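Local coordinates for protein oxygen-independent coproporphyrinogen III oxidase (Escherichia coli, PDB 1OLT) that catalyses the anaerobic oxidative decarboxylation of two propionate groups of coproporphyrinogen III to the vinyl groups of protoporphyrinogen IX, using a [4Fe-4S] cluster and S-adenosylmethionine, at residues A[146-160]-A[190-203]. Sequence-based numbering, arbitrary orientation. Where two conformers were deposited one is given.
Sequences VDPREIELDVLDHLR and FIFALLNHAREIGF. With SAM (S-adenosylmethionine), chain C.
L156 and L194 meet where helices 154-160 and 190-200 run side by side, their axes 9.7 Å apart at closest approach and their N-to-C directions 30° apart. The branched L156 crosses L194 at about a right angle, CD1 to CD1 3.6 Å, and also reaches the CB of A198, whose small side chain leaves room for it. L153 slides past L194 in the opposite direction. P148 sets CB against L194 CD2 (3.6 Å) and I191 CG1, its compact ring suiting the inverse gamma turn it centres. With CG anti to the backbone N (chi1 -174°), F190 points its ring at the loop, where CZ lies 3.2 Å from I151 O and CG2 of I151 meets the ring edge. These are neighbouring helices of the radical SAM core, a partial TIM-type barrel; strand 166-172 lies between them in sequence and packs against L156, L194 and A198. The loop after strand 140-146 brings the D147 backbone beside the SAM carboxylate, while D147's side chain salt-bridges R149, which touches the iron-sulfur cluster. Between partly exposed residues, H197 NE2 donates to D157 OD1 at 2.7 Å, nearly straight (170°) and in the ring plane. G202, with positive phi, closes a Schellman motif where a side chain would jam against the preceding carbonyl oxygen. The long R160, bent at chi2, donates a hydrogen bond from NE to I201 O (3.0 Å) and lays CD over the F203 face. A leucine in its place would probably leave I201 O without this donor and the F203 face less covered.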
loop_
_atom_site.group_PDB
_atom_site.type_symbol
_atom_site.label_atom_id
_atom_site.label_comp_id
_atom_site.label_asym_id
_atom_site.label_seq_id
_atom_site.Cartn_x
_atom_site.Cartn_y
_atom_site.Cartn_z
ATOM N N VAL A 146 2.533 11.501 5.384
ATOM C CA VAL A 146 2.768 12.914 5.674
ATOM C C VAL A 146 2.962 13.643 4.364
ATOM O O VAL A 146 3.796 13.256 3.573
ATOM C CB VAL A 146 4.053 13.116 6.529
ATOM C CG1 VAL A 146 4.279 14.605 6.779
ATOM C CG2 VAL A 146 3.933 12.400 7.856
ATOM N N ASP A 147 2.205 14.699 4.146
ATOM C CA ASP A 147 2.440 15.626 3.024
ATOM C C ASP A 147 3.406 16.729 3.534
ATOM O O ASP A 147 3.111 17.408 4.526
ATOM C CB ASP A 147 1.085 16.234 2.666
ATOM C CG ASP A 147 1.154 17.327 1.608
ATOM O OD1 ASP A 147 2.123 17.403 0.823
ATOM O OD2 ASP A 147 0.194 18.137 1.488
ATOM N N PRO A 148 4.550 16.934 2.883
ATOM C CA PRO A 148 5.543 17.894 3.404
ATOM C C PRO A 148 5.245 19.370 2.956
ATOM O O PRO A 148 6.160 20.084 2.397
ATOM C CB PRO A 148 6.816 17.410 2.775
ATOM C CG PRO A 148 6.308 16.953 1.348
ATOM C CD PRO A 148 5.012 16.254 1.675
ATOM N N ARG A 149 4.004 19.774 3.096
ATOM C CA ARG A 149 3.519 21.125 2.792
ATOM C C ARG A 149 2.560 21.505 3.898
ATOM O O ARG A 149 1.937 20.641 4.492
ATOM C CB ARG A 149 2.775 21.152 1.484
ATOM C CG ARG A 149 3.627 20.961 0.300
ATOM C CD ARG A 149 2.816 20.857 -0.995
ATOM N NE ARG A 149 2.038 19.607 -1.033
ATOM C CZ ARG A 149 1.011 19.375 -1.817
ATOM N NH1 ARG A 149 0.630 20.275 -2.717
ATOM N NH2 ARG A 149 0.388 18.193 -1.761
ATOM N N GLU A 150 2.506 22.790 4.206
ATOM C CA GLU A 150 1.576 23.335 5.237
ATOM C C GLU A 150 1.642 22.536 6.554
ATOM O O GLU A 150 0.632 22.090 7.159
ATOM C CB GLU A 150 0.183 23.433 4.632
ATOM C CG GLU A 150 0.162 24.363 3.419
ATOM C CD GLU A 150 -1.252 24.556 2.826
ATOM O OE1 GLU A 150 -2.194 24.599 3.613
ATOM O OE2 GLU A 150 -1.426 24.592 1.563
ATOM N N ILE A 151 2.855 22.300 6.986
ATOM C CA ILE A 151 3.059 21.550 8.212
ATOM C C ILE A 151 4.298 22.134 8.883
ATOM O O ILE A 151 5.208 22.516 8.219
ATOM C CB ILE A 151 3.187 20.004 7.924
ATOM C CG1 ILE A 151 3.115 19.183 9.182
ATOM C CG2 ILE A 151 4.447 19.618 7.161
ATOM C CD1 ILE A 151 3.192 17.700 8.905
ATOM N N GLU A 152 4.312 22.153 10.207
ATOM C CA GLU A 152 5.474 22.636 10.949
ATOM C C GLU A 152 6.295 21.408 11.391
ATOM O O GLU A 152 5.749 20.319 11.616
ATOM C CB GLU A 152 5.023 23.460 12.160
ATOM C CG GLU A 152 4.448 24.822 11.793
ATOM C CD GLU A 152 5.256 25.510 10.728
ATOM O OE1 GLU A 152 6.431 25.819 11.001
ATOM O OE2 GLU A 152 4.727 25.698 9.594
ATOM N N LEU A 153 7.597 21.576 11.488
ATOM C CA LEU A 153 8.470 20.492 11.941
ATOM C C LEU A 153 8.043 19.902 13.298
ATOM O O LEU A 153 8.171 18.704 13.501
ATOM C CB LEU A 153 9.912 20.986 12.090
ATOM C CG LEU A 153 10.722 21.275 10.826
ATOM C CD1 LEU A 153 12.140 21.806 11.258
ATOM C CD2 LEU A 153 10.898 20.128 10.009
ATOM N N ASP A 154 7.519 20.723 14.226
ATOM C CA ASP A 154 7.137 20.191 15.535
ATOM C C ASP A 154 5.962 19.272 15.534
ATOM O O ASP A 154 5.700 18.647 16.521
ATOM C CB ASP A 154 7.048 21.277 16.609
ATOM C CG ASP A 154 5.807 22.115 16.493
ATOM O OD1 ASP A 154 4.892 21.861 15.664
ATOM O OD2 ASP A 154 5.658 23.087 17.228
ATOM N N VAL A 155 5.228 19.156 14.427
ATOM C CA VAL A 155 4.209 18.115 14.300
ATOM C C VAL A 155 4.856 16.707 14.390
ATOM O O VAL A 155 4.242 15.761 14.903
ATOM C CB VAL A 155 3.325 18.281 13.016
ATOM C CG1 VAL A 155 2.389 17.088 12.768
ATOM C CG2 VAL A 155 2.526 19.593 13.046
ATOM N N LEU A 156 6.086 16.555 13.881
ATOM C CA LEU A 156 6.798 15.283 14.007
ATOM C C LEU A 156 7.096 14.944 15.460
ATOM O O LEU A 156 6.916 13.793 15.862
ATOM C CB LEU A 156 8.090 15.284 13.187
ATOM C CG LEU A 156 7.898 15.496 11.676
ATOM C CD1 LEU A 156 9.261 15.403 11.014
ATOM C CD2 LEU A 156 6.873 14.633 11.013
ATOM N N ASP A 157 7.528 15.922 16.266
ATOM C CA ASP A 157 7.716 15.682 17.703
ATOM C C ASP A 157 6.384 15.241 18.355
ATOM O O ASP A 157 6.359 14.353 19.166
ATOM C CB ASP A 157 8.269 16.887 18.425
ATOM C CG ASP A 157 9.593 17.376 17.784
ATOM O OD1 ASP A 157 9.588 18.078 16.757
ATOM O OD2 ASP A 157 10.650 17.047 18.240
ATOM N N HIS A 158 5.300 15.854 17.967
ATOM C CA HIS A 158 4.000 15.505 18.518
ATOM C C HIS A 158 3.594 14.092 18.118
ATOM O O HIS A 158 3.098 13.339 18.950
ATOM C CB HIS A 158 2.959 16.434 18.018
ATOM C CG HIS A 158 1.623 16.256 18.682
ATOM N ND1 HIS A 158 1.383 16.664 19.966
ATOM C CD2 HIS A 158 0.464 15.724 18.234
ATOM C CE1 HIS A 158 0.129 16.405 20.298
ATOM N NE2 HIS A 158 -0.460 15.836 19.251
ATOM N N LEU A 159 3.810 13.705 16.854
ATOM C CA LEU A 159 3.534 12.334 16.423
ATOM C C LEU A 159 4.353 11.318 17.224
ATOM O O LEU A 159 3.867 10.263 17.641
ATOM C CB LEU A 159 3.811 12.142 14.913
ATOM C CG LEU A 159 2.885 12.997 14.044
ATOM C CD1 LEU A 159 3.399 13.085 12.648
ATOM C CD2 LEU A 159 1.497 12.387 14.083
ATOM N N ARG A 160 5.622 11.608 17.375
ATOM C CA ARG A 160 6.461 10.789 18.199
ATOM C C ARG A 160 5.951 10.663 19.652
ATOM O O ARG A 160 5.929 9.555 20.239
ATOM C CB ARG A 160 7.819 11.392 18.205
ATOM C CG ARG A 160 8.782 10.437 18.431
ATOM C CD ARG A 160 9.209 9.592 17.162
ATOM N NE ARG A 160 10.230 8.719 17.774
ATOM C CZ ARG A 160 9.939 7.582 18.379
ATOM N NH1 ARG A 160 8.690 7.079 18.361
ATOM N NH2 ARG A 160 10.889 6.912 18.954
ATOM N N PHE A 190 12.678 22.453 2.725
ATOM C CA PHE A 190 11.809 22.008 3.788
ATOM C C PHE A 190 11.632 20.474 3.792
ATOM O O PHE A 190 11.523 19.853 4.866
ATOM C CB PHE A 190 10.459 22.707 3.721
ATOM C CG PHE A 190 9.578 22.372 4.885
ATOM C CD1 PHE A 190 9.838 22.911 6.132
ATOM C CD2 PHE A 190 8.555 21.482 4.745
ATOM C CE1 PHE A 190 9.043 22.593 7.209
ATOM C CE2 PHE A 190 7.777 21.147 5.829
ATOM C CZ PHE A 190 8.045 21.729 7.065
ATOM N N ILE A 191 11.564 19.864 2.620
ATOM C CA ILE A 191 11.533 18.406 2.572
ATOM C C ILE A 191 12.734 17.793 3.261
ATOM O O ILE A 191 12.582 16.835 4.054
ATOM C CB ILE A 191 11.325 17.892 1.163
ATOM C CG1 ILE A 191 9.903 18.217 0.714
ATOM C CG2 ILE A 191 11.529 16.393 1.077
ATOM C CD1 ILE A 191 9.692 18.050 -0.809
ATOM N N PHE A 192 13.921 18.304 2.964
ATOM C CA PHE A 192 15.151 17.835 3.620
ATOM C C PHE A 192 15.094 18.095 5.129
ATOM O O PHE A 192 15.459 17.220 5.931
ATOM C CB PHE A 192 16.375 18.539 3.049
ATOM C CG PHE A 192 16.942 17.840 1.855
ATOM C CD1 PHE A 192 16.254 17.870 0.642
ATOM C CD2 PHE A 192 18.158 17.166 1.930
ATOM C CE1 PHE A 192 16.722 17.210 -0.485
ATOM C CE2 PHE A 192 18.645 16.498 0.816
ATOM C CZ PHE A 192 17.915 16.492 -0.403
ATOM N N ALA A 193 14.625 19.288 5.527
ATOM C CA ALA A 193 14.527 19.576 6.955
ATOM C C ALA A 193 13.587 18.601 7.677
ATOM O O ALA A 193 13.860 18.121 8.762
ATOM C CB ALA A 193 14.050 21.036 7.195
ATOM N N LEU A 194 12.471 18.325 7.062
ATOM C CA LEU A 194 11.474 17.500 7.658
ATOM C C LEU A 194 11.974 16.075 7.824
ATOM O O LEU A 194 11.853 15.495 8.903
ATOM C CB LEU A 194 10.231 17.511 6.784
ATOM C CG LEU A 194 8.913 17.019 7.347
ATOM C CD1 LEU A 194 8.439 17.838 8.505
ATOM C CD2 LEU A 194 7.847 17.032 6.212
ATOM N N LEU A 195 12.558 15.509 6.768
ATOM C CA LEU A 195 13.034 14.114 6.856
ATOM C C LEU A 195 14.215 13.970 7.788
ATOM O O LEU A 195 14.279 13.014 8.580
ATOM C CB LEU A 195 13.294 13.544 5.450
ATOM C CG LEU A 195 13.638 12.061 5.390
ATOM C CD1 LEU A 195 13.074 11.451 4.064
ATOM C CD2 LEU A 195 15.204 11.804 5.479
ATOM N N ASN A 196 15.138 14.902 7.749
ATOM C CA ASN A 196 16.245 14.858 8.676
ATOM C C ASN A 196 15.829 15.075 10.176
ATOM O O ASN A 196 16.381 14.467 11.064
ATOM C CB ASN A 196 17.353 15.790 8.190
ATOM C CG ASN A 196 18.114 15.190 6.958
ATOM O OD1 ASN A 196 18.118 15.763 5.866
ATOM N ND2 ASN A 196 18.713 13.989 7.153
ATOM N N HIS A 197 14.816 15.885 10.429
ATOM C CA HIS A 197 14.265 16.029 11.749
ATOM C C HIS A 197 13.576 14.694 12.198
ATOM O O HIS A 197 13.704 14.282 13.376
ATOM C CB HIS A 197 13.257 17.228 11.812
ATOM C CG HIS A 197 12.757 17.528 13.187
ATOM N ND1 HIS A 197 13.602 17.672 14.273
ATOM C CD2 HIS A 197 11.508 17.693 13.661
ATOM C CE1 HIS A 197 12.883 17.925 15.352
ATOM N NE2 HIS A 197 11.610 17.929 15.001
ATOM N N ALA A 198 12.857 14.054 11.288
ATOM C CA ALA A 198 12.208 12.785 11.579
ATOM C C ALA A 198 13.273 11.793 12.040
ATOM O O ALA A 198 13.121 11.175 13.046
ATOM C CB ALA A 198 11.486 12.245 10.378
ATOM N N ARG A 199 14.381 11.723 11.321
ATOM C CA ARG A 199 15.484 10.841 11.660
ATOM C C ARG A 199 16.103 11.197 13.018
ATOM O O ARG A 199 16.375 10.295 13.868
ATOM C CB ARG A 199 16.559 10.910 10.539
ATOM C CG ARG A 199 17.694 9.983 10.741
ATOM C CD ARG A 199 18.959 10.136 9.759
ATOM N NE ARG A 199 18.685 10.714 8.435
ATOM C CZ ARG A 199 18.409 9.992 7.334
ATOM N NH1 ARG A 199 18.304 8.651 7.362
ATOM N NH2 ARG A 199 18.214 10.627 6.202
ATOM N N GLU A 200 16.331 12.481 13.234
ATOM C CA GLU A 200 16.924 12.947 14.464
ATOM C C GLU A 200 16.096 12.624 15.710
ATOM O O GLU A 200 16.664 12.350 16.740
ATOM C CB GLU A 200 17.277 14.443 14.364
ATOM C CG GLU A 200 18.517 14.667 13.496
ATOM C CD GLU A 200 19.053 16.063 13.585
ATOM O OE1 GLU A 200 18.233 16.996 13.542
ATOM O OE2 GLU A 200 20.303 16.217 13.717
ATOM N N ILE A 201 14.774 12.612 15.599
ATOM C CA ILE A 201 13.922 12.304 16.763
ATOM C C ILE A 201 13.506 10.816 16.836
ATOM O O ILE A 201 12.705 10.460 17.658
ATOM C CB ILE A 201 12.695 13.235 16.862
ATOM C CG1 ILE A 201 11.741 12.995 15.750
ATOM C CG2 ILE A 201 13.160 14.722 16.905
ATOM C CD1 ILE A 201 10.582 13.934 15.863
ATOM N N GLY A 202 14.110 9.967 16.015
ATOM C CA GLY A 202 13.979 8.530 16.221
ATOM C C GLY A 202 12.996 7.806 15.280
ATOM O O GLY A 202 12.789 6.615 15.456
ATOM N N PHE A 203 12.411 8.472 14.299
ATOM C CA PHE A 203 11.663 7.710 13.282
ATOM C C PHE A 203 12.653 6.807 12.490
ATOM O O PHE A 203 13.757 7.247 12.188
ATOM C CB PHE A 203 10.952 8.593 12.310
ATOM C CG PHE A 203 9.685 9.167 12.829
ATOM C CD1 PHE A 203 8.500 8.467 12.720
ATOM C CD2 PHE A 203 9.685 10.439 13.419
ATOM C CE1 PHE A 203 7.293 9.008 13.213
ATOM C CE2 PHE A 203 8.508 11.027 13.882
ATOM C CZ PHE A 203 7.288 10.313 13.819
HETATM N N SAM C . -1.242 12.785 1.051
HETATM C CA SAM C . 0.183 12.604 1.289
HETATM C C SAM C . 1.082 13.154 0.174
HETATM O O SAM C . 0.578 13.360 -0.984
HETATM O OXT SAM C . 2.214 13.422 0.519
HETATM C CB SAM C . 0.408 11.084 1.401
HETATM C CG SAM C . 0.658 10.228 0.188
HETATM S SD SAM C . -0.733 9.964 -0.882
HETATM C CE SAM C . -2.031 9.333 0.190
HETATM C "C5'" SAM C . -0.350 8.255 -1.553
HETATM C "C4'" SAM C . 0.599 8.110 -2.795
HETATM O "O4'" SAM C . -0.050 7.631 -3.966
HETATM C "C3'" SAM C . 1.192 9.418 -3.260
HETATM O "O3'" SAM C . 2.220 9.926 -2.402
HETATM C "C2'" SAM C . 1.616 9.120 -4.705
HETATM O "O2'" SAM C . 2.985 8.722 -4.763
HETATM C "C1'" SAM C . 0.752 7.943 -5.085
HETATM N N9 SAM C . -0.139 8.205 -6.197
HETATM C C8 SAM C . -1.287 8.950 -6.116
HETATM N N7 SAM C . -1.879 8.964 -7.307
HETATM C C5 SAM C . -1.116 8.203 -8.156
HETATM C C6 SAM C . -1.247 7.858 -9.512
HETATM N N6 SAM C . -2.272 8.254 -10.266
HETATM N N1 SAM C . -0.282 7.065 -10.067
HETATM C C2 SAM C . 0.802 6.629 -9.298
HETATM N N3 SAM C . 0.929 6.950 -7.990
HETATM C C4 SAM C . -0.018 7.737 -7.441
#